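Local structure of kojibiose phosphorylase (Gut metagenome, 6W0P) at residues 123-128 with 138-143; 627-632 with 673-678. The protein is a carbohydrate-active enzyme of glycoside hydrolase family 65, pairing a beta-rich N-terminal domain with a helical catalytic domain and a small C-terminal domain. One frame throughout, in Å; residues are numbered along the deposited sequence.

Contact 1. Residues 123-128 with 138-143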
loop_
_atom_site.group_PDB
_atom_site.type_symbol
_atom_site.label_atom_id
_atom_site.label_comp_id
_atom_site.label_asym_id
_atom_site.label_seq_id
_atom_site.Cartn_x
_atom_site.Cartn_y
_atom_site.Cartn_z
ATOM N N LEU A 123 10.853 -40.469 -15.993
ATOM C CA LEU A 123 11.575 -40.366 -17.277
ATOM C C LEU A 123 10.877 -39.284 -18.101
ATOM O O LEU A 123 9.636 -39.370 -18.319
ATOM C CB LEU A 123 11.591 -41.699 -18.031
ATOM C CG LEU A 123 12.221 -41.588 -19.423
ATOM C CD1 LEU A 123 13.648 -41.094 -19.294
ATOM C CD2 LEU A 123 12.194 -42.905 -20.183
ATOM N N TYR A 124 11.634 -38.257 -18.466
ATOM C CA TYR A 124 11.169 -37.162 -19.340
ATOM C C TYR A 124 11.927 -37.329 -20.658
ATOM O O TYR A 124 13.174 -37.319 -20.653
ATOM C CB TYR A 124 11.344 -35.804 -18.658
ATOM C CG TYR A 124 11.025 -34.667 -19.588
ATOM C CD1 TYR A 124 9.773 -34.567 -20.158
ATOM C CD2 TYR A 124 11.982 -33.746 -19.963
ATOM C CE1 TYR A 124 9.462 -33.560 -21.051
ATOM C CE2 TYR A 124 11.693 -32.742 -20.875
ATOM C CZ TYR A 124 10.427 -32.645 -21.419
ATOM O OH TYR A 124 10.116 -31.678 -22.333
ATOM N N GLN A 125 11.182 -37.529 -21.742
ATOM C CA GLN A 125 11.714 -37.916 -23.064
ATOM C C GLN A 125 11.089 -36.999 -24.106
ATOM O O GLN A 125 9.857 -36.814 -24.095
ATOM C CB GLN A 125 11.410 -39.384 -23.361
ATOM C CG GLN A 125 12.467 -40.076 -24.193
ATOM C CD GLN A 125 12.109 -41.511 -24.488
ATOM O OE1 GLN A 125 11.120 -41.788 -25.168
ATOM N NE2 GLN A 125 12.917 -42.439 -23.983
ATOM N N ARG A 126 11.933 -36.455 -24.968
ATOM C CA ARG A 126 11.512 -35.625 -26.115
ATOM C C ARG A 126 12.169 -36.228 -27.349
ATOM O O ARG A 126 13.401 -36.417 -27.317
ATOM C CB ARG A 126 11.865 -34.160 -25.845
ATOM C CG ARG A 126 10.985 -33.159 -26.581
ATOM C CD ARG A 126 11.212 -31.743 -26.083
ATOM N NE ARG A 126 12.627 -31.497 -25.816
ATOM C CZ ARG A 126 13.450 -30.768 -26.576
ATOM N NH1 ARG A 126 13.014 -30.165 -27.669
ATOM N NH2 ARG A 126 14.722 -30.643 -26.228
ATOM N N THR A 127 11.359 -36.561 -28.356
ATOM C CA THR A 127 11.797 -37.133 -29.654
ATOM C C THR A 127 11.332 -36.192 -30.780
ATOM O O THR A 127 10.241 -35.624 -30.674
ATOM C CB THR A 127 11.271 -38.570 -29.776
ATOM O OG1 THR A 127 11.735 -39.345 -28.660
ATOM C CG2 THR A 127 11.684 -39.237 -31.067
ATOM N N PHE A 128 12.153 -35.976 -31.806
ATOM C CA PHE A 128 11.746 -35.229 -33.022
ATOM C C PHE A 128 12.744 -35.530 -34.139
ATOM O O PHE A 128 13.880 -35.982 -33.859
ATOM C CB PHE A 128 11.616 -33.737 -32.705
ATOM C CG PHE A 128 12.834 -33.165 -32.033
ATOM C CD1 PHE A 128 13.884 -32.674 -32.778
ATOM C CD2 PHE A 128 12.945 -33.153 -30.655
ATOM C CE1 PHE A 128 15.020 -32.184 -32.160
ATOM C CE2 PHE A 128 14.081 -32.662 -30.036
ATOM C CZ PHE A 128 15.124 -32.191 -30.790
ATOM N N LYS A 138 16.924 -38.060 -36.446
ATOM C CA LYS A 138 16.038 -38.382 -35.299
ATOM C C LYS A 138 16.823 -38.147 -33.998
ATOM O O LYS A 138 17.873 -38.788 -33.788
ATOM C CB LYS A 138 15.500 -39.803 -35.448
ATOM C CG LYS A 138 14.206 -40.049 -34.690
ATOM C CD LYS A 138 13.992 -41.505 -34.365
ATOM C CE LYS A 138 12.911 -41.732 -33.331
ATOM N NZ LYS A 138 12.933 -43.145 -32.897
ATOM N N ILE A 139 16.365 -37.182 -33.201
ATOM C CA ILE A 139 16.972 -36.788 -31.896
ATOM C C ILE A 139 16.076 -37.347 -30.800
ATOM O O ILE A 139 14.873 -37.026 -30.824
ATOM C CB ILE A 139 17.044 -35.254 -31.726
ATOM C CG1 ILE A 139 17.658 -34.538 -32.932
ATOM C CG2 ILE A 139 17.745 -34.900 -30.417
ATOM C CD1 ILE A 139 19.013 -35.011 -33.281
ATOM N N ILE A 140 16.639 -38.079 -29.841
ATOM C CA ILE A 140 15.914 -38.438 -28.590
ATOM C C ILE A 140 16.700 -37.839 -27.430
ATOM O O ILE A 140 17.871 -38.183 -27.302
ATOM C CB ILE A 140 15.746 -39.958 -28.435
ATOM C CG1 ILE A 140 15.254 -40.642 -29.712
ATOM C CG2 ILE A 140 14.845 -40.261 -27.251
ATOM C CD1 ILE A 140 15.393 -42.172 -29.681
ATOM N N ILE A 141 16.068 -36.969 -26.635
ATOM C CA ILE A 141 16.679 -36.355 -25.421
ATOM C C ILE A 141 15.893 -36.834 -24.204
ATOM O O ILE A 141 14.695 -36.536 -24.096
ATOM C CB ILE A 141 16.745 -34.827 -25.538
ATOM C CG1 ILE A 141 17.523 -34.427 -26.789
ATOM C CG2 ILE A 141 17.323 -34.207 -24.279
ATOM C CD1 ILE A 141 17.546 -32.955 -27.054
ATOM N N SER A 142 16.574 -37.575 -23.336
ATOM C CA SER A 142 15.986 -38.245 -22.157
ATOM C C SER A 142 16.595 -37.615 -20.903
ATOM O O SER A 142 17.801 -37.306 -20.939
ATOM C CB SER A 142 16.205 -39.735 -22.252
ATOM O OG SER A 142 15.693 -40.230 -23.487
ATOM N N ARG A 143 15.790 -37.365 -19.866
ATOM C CA ARG A 143 16.348 -36.924 -18.566
ATOM C C ARG A 143 15.550 -37.423 -17.354
ATOM O O ARG A 143 14.336 -37.764 -17.448
ATOM C CB ARG A 143 16.592 -35.411 -18.551
ATOM C CG ARG A 143 15.435 -34.527 -18.978
ATOM C CD ARG A 143 15.948 -33.145 -19.345
ATOM N NE ARG A 143 15.034 -32.106 -18.885
ATOM C CZ ARG A 143 14.985 -30.849 -19.331
ATOM N NH1 ARG A 143 15.799 -30.444 -20.283
ATOM N NH2 ARG A 143 14.092 -30.007 -18.828
HETATM O O HOH W 1 13.982 -34.856 -22.275
#
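Y124 O accepts two donors: R143 N at 2.7 Å, the shortest hydrogen bond between the strands, and a water molecule. The same water gives its other proton to I141 O at 2.6 Å, bridging two carbonyls on the face that carries Y124, R126, F128, I139, I141 and R143. Segments 123-128 and 138-143 run antiparallel, their directions 170° apart. Y124, R126 and F128 form hydrogen-bonded pairs with R143, I141 and I139, each joined by two N-H...O bonds, while Q125 with S142 and T127 with I140 are the non-hydrogen-bonded pairs between them.

On the face of Y124, R126 and R143, the Y124 and R143 side chains run side by side. R143 holds CG between its backbone N and carbonyl carbon (chi1 51°), and NE comes to 3.6 Å from Y124 CD2. The Y124 ring meets the guanidinium by an edge, R143 NE lying near the ring plane, and the planes are 60° apart; Y124 OH bonds R115. D47 forms salt bridges with both R143 and R126, and R126 also pairs with E48, which probably offsets the two positive charges. At the other end, I139 CB stands over one face of the F128 ring, 4.0 Å from its centroid, a CH-pi contact; I139 CG1 reaches 3.6 Å from F128 CE1.

On the face of Q125, T127, I140 and S142 the contacts are van der Waals: I140 CG2 touches T127 OG1 at 3.5 Å and also Q125 CG, S142 OG lies against Q125 CG, and T127 CG2 meets K138 CE at 3.6 Å.

Flanked by strands 109-118 and 152-161, the pair is an antiparallel beta hairpin within the large sheet of the family 65 N-terminal domain.

Contact 2. Residues 627-632 with 673-678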
loop_
_atom_site.group_PDB
_atom_site.type_symbol
_atom_site.label_atom_id
_atom_site.label_comp_id
_atom_site.label_asym_id
_atom_site.label_seq_id
_atom_site.Cartn_x
_atom_site.Cartn_y
_atom_site.Cartn_z
ATOM N N ILE A 627 -12.852 -27.867 -0.323
ATOM C CA ILE A 627 -13.352 -27.761 1.073
ATOM C C ILE A 627 -14.876 -27.864 1.032
ATOM O O ILE A 627 -15.449 -28.615 1.824
ATOM C CB ILE A 627 -12.896 -26.449 1.716
ATOM C CG1 ILE A 627 -11.372 -26.372 1.793
ATOM C CG2 ILE A 627 -13.536 -26.283 3.075
ATOM C CD1 ILE A 627 -10.782 -27.534 2.514
ATOM N N HIS A 628 -15.495 -27.133 0.117
ATOM C CA HIS A 628 -16.967 -27.124 -0.061
ATOM C C HIS A 628 -17.430 -28.524 -0.521
ATOM O O HIS A 628 -18.489 -28.995 -0.019
ATOM C CB HIS A 628 -17.372 -25.951 -0.987
ATOM C CG HIS A 628 -17.198 -24.595 -0.377
ATOM N ND1 HIS A 628 -16.037 -23.852 -0.499
ATOM C CD2 HIS A 628 -18.037 -23.849 0.369
ATOM C CE1 HIS A 628 -16.170 -22.716 0.143
ATOM N NE2 HIS A 628 -17.393 -22.692 0.687
ATOM N N SER A 629 -16.693 -29.174 -1.442
ATOM C CA SER A 629 -17.025 -30.549 -1.906
ATOM C C SER A 629 -17.011 -31.486 -0.696
ATOM O O SER A 629 -17.951 -32.290 -0.561
ATOM C CB SER A 629 -16.111 -31.094 -2.972
ATOM O OG SER A 629 -16.540 -32.417 -3.314
ATOM N N ILE A 630 -15.989 -31.364 0.160
ATOM C CA ILE A 630 -15.781 -32.299 1.303
ATOM C C ILE A 630 -16.916 -32.107 2.287
ATOM O O ILE A 630 -17.463 -33.113 2.726
ATOM C CB ILE A 630 -14.407 -32.122 1.968
ATOM C CG1 ILE A 630 -13.306 -32.652 1.040
ATOM C CG2 ILE A 630 -14.391 -32.795 3.332
ATOM C CD1 ILE A 630 -11.987 -31.956 1.183
ATOM N N ILE A 631 -17.239 -30.856 2.612
ATOM C CA ILE A 631 -18.330 -30.543 3.576
ATOM C C ILE A 631 -19.660 -30.981 2.947
ATOM O O ILE A 631 -20.446 -31.581 3.666
ATOM C CB ILE A 631 -18.304 -29.070 4.008
ATOM C CG1 ILE A 631 -17.066 -28.785 4.857
ATOM C CG2 ILE A 631 -19.588 -28.687 4.741
ATOM C CD1 ILE A 631 -16.822 -27.290 5.105
ATOM N N ALA A 632 -19.902 -30.693 1.668
ATOM C CA ALA A 632 -21.133 -31.108 0.953
ATOM C C ALA A 632 -21.309 -32.620 1.090
ATOM O O ALA A 632 -22.398 -33.033 1.476
ATOM C CB ALA A 632 -21.098 -30.716 -0.503
ATOM N N TRP A 673 -6.333 -34.932 -4.054
ATOM C CA TRP A 673 -6.194 -36.104 -3.167
ATOM C C TRP A 673 -7.174 -35.941 -2.005
ATOM O O TRP A 673 -7.876 -36.901 -1.691
ATOM C CB TRP A 673 -4.762 -36.264 -2.664
ATOM C CG TRP A 673 -4.618 -37.409 -1.711
ATOM C CD1 TRP A 673 -4.324 -38.697 -2.027
ATOM C CD2 TRP A 673 -4.788 -37.374 -0.288
ATOM N NE1 TRP A 673 -4.264 -39.462 -0.897
ATOM C CE2 TRP A 673 -4.536 -38.677 0.187
ATOM C CE3 TRP A 673 -5.080 -36.366 0.636
ATOM C CZ2 TRP A 673 -4.620 -39.007 1.537
ATOM C CZ3 TRP A 673 -5.160 -36.690 1.969
ATOM C CH2 TRP A 673 -4.926 -37.993 2.414
ATOM N N MET A 674 -7.190 -34.761 -1.396
ATOM C CA MET A 674 -8.054 -34.437 -0.236
ATOM C C MET A 674 -9.525 -34.633 -0.603
ATOM O O MET A 674 -10.247 -35.272 0.193
ATOM C CB MET A 674 -7.863 -32.980 0.178
ATOM C CG MET A 674 -6.444 -32.671 0.510
ATOM S SD MET A 674 -6.262 -32.843 2.256
ATOM C CE MET A 674 -6.963 -31.300 2.820
ATOM N N ASN A 675 -9.938 -34.053 -1.740
ATOM C CA ASN A 675 -11.325 -34.151 -2.256
ATOM C C ASN A 675 -11.708 -35.634 -2.382
ATOM O O ASN A 675 -12.887 -35.966 -2.081
ATOM C CB ASN A 675 -11.549 -33.403 -3.567
ATOM C CG ASN A 675 -12.963 -32.868 -3.696
ATOM O OD1 ASN A 675 -13.160 -31.805 -4.282
ATOM N ND2 ASN A 675 -13.956 -33.607 -3.197
ATOM N N ILE A 676 -10.773 -36.503 -2.782
ATOM C CA ILE A 676 -11.076 -37.954 -2.992
ATOM C C ILE A 676 -11.174 -38.650 -1.623
ATOM O O ILE A 676 -12.220 -39.300 -1.392
ATOM C CB ILE A 676 -10.066 -38.611 -3.954
ATOM C CG1 ILE A 676 -10.280 -38.104 -5.389
ATOM C CG2 ILE A 676 -10.154 -40.128 -3.847
ATOM C CD1 ILE A 676 -9.232 -38.578 -6.420
ATOM N N VAL A 677 -10.199 -38.452 -0.722
ATOM C CA VAL A 677 -10.061 -39.276 0.520
ATOM C C VAL A 677 -10.876 -38.681 1.684
ATOM O O VAL A 677 -11.600 -39.459 2.349
ATOM C CB VAL A 677 -8.589 -39.514 0.884
ATOM C CG1 VAL A 677 -8.442 -40.232 2.204
ATOM C CG2 VAL A 677 -7.871 -40.304 -0.194
ATOM N N TYR A 678 -10.803 -37.383 1.945
ATOM C CA TYR A 678 -11.658 -36.713 2.957
ATOM C C TYR A 678 -13.090 -36.559 2.431
ATOM O O TYR A 678 -14.027 -36.621 3.233
ATOM C CB TYR A 678 -11.104 -35.352 3.368
ATOM C CG TYR A 678 -9.897 -35.427 4.264
ATOM C CD1 TYR A 678 -9.973 -35.994 5.526
ATOM C CD2 TYR A 678 -8.675 -34.915 3.866
ATOM C CE1 TYR A 678 -8.867 -36.071 6.364
ATOM C CE2 TYR A 678 -7.563 -34.975 4.694
ATOM C CZ TYR A 678 -7.655 -35.573 5.937
ATOM O OH TYR A 678 -6.564 -35.585 6.753
HETATM O O HOH W 2 -16.596 -35.868 3.579
#
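S629 and N675 supply the direct polar link between these two helices. N675 ND2 donates to S629 OG at 2.8 Å, with an N-H...O angle of 168°, and the hydroxyl oxygen lies only 5° out of the amide plane, so the bond is both straight and coplanar with its donor group. The S629 side chain swings its OG away from the backbone N, toward N675. The same OG is bonded to A641 O, so this hydroxyl is held both by the N675 amide and by the A641 carbonyl of helix 638-645. The other branch of the amide is close too: N675 OD1 lies 3.3 Å from S629 CB.

A water lies within hydrogen-bonding distance of carbonyls on both helices, 2.7 Å from Y678 O and 3.0 Å from I630 O. Y678 O belongs to the wider pi-type turn at 675-678.

Apolar contact centres on I630, the residue most covered by the opposite helix. Its CD1 meets Y678 CB at 4.1 Å, and M674 CB a little farther off. The same side chain also packs by van der Waals contact on backbone: CG2 approaches Y678 O at 3.8 Å, whereas CD1 comes to 3.9 Å from M674 O. Much of what I630 touches is therefore backbone and CB rather than the ends of long side chains.

The axes of segments 627-632 and 673-678 come within 9.1 Å and run 6° from parallel, an arrangement consistent with neighbouring helices in one layer of the (alpha/alpha)6 barrel of this family. F595 of helix 590-596 touches both I630 and M674, P358 of helix 351-361 packs on M674 and Y678, and helix 638-645 brings F644 to S629 and F645 to N675.

Overall arrangement
The two contacts share no strand or helix: their centres are 38 Å apart, their nearest atoms about 21 Å, and contact 1 closes along the chain before contact 2 opens. Contact 1 joins adjacent sheet strands of the N-terminal domain and is partly buried, with K138 exposed; contact 2 joins helices far apart in sequence, and all five of its touching residues are buried. Chemistry follows place. Six backbone hydrogen bonds hold the hairpin, which buries 632 Å² between its segments, whereas the helices bury 247 Å² and have one direct side-chain bond. Arginine-carboxylate pairs flank contact 1; contact 2 relies on neutral polar groups and aliphatic packing.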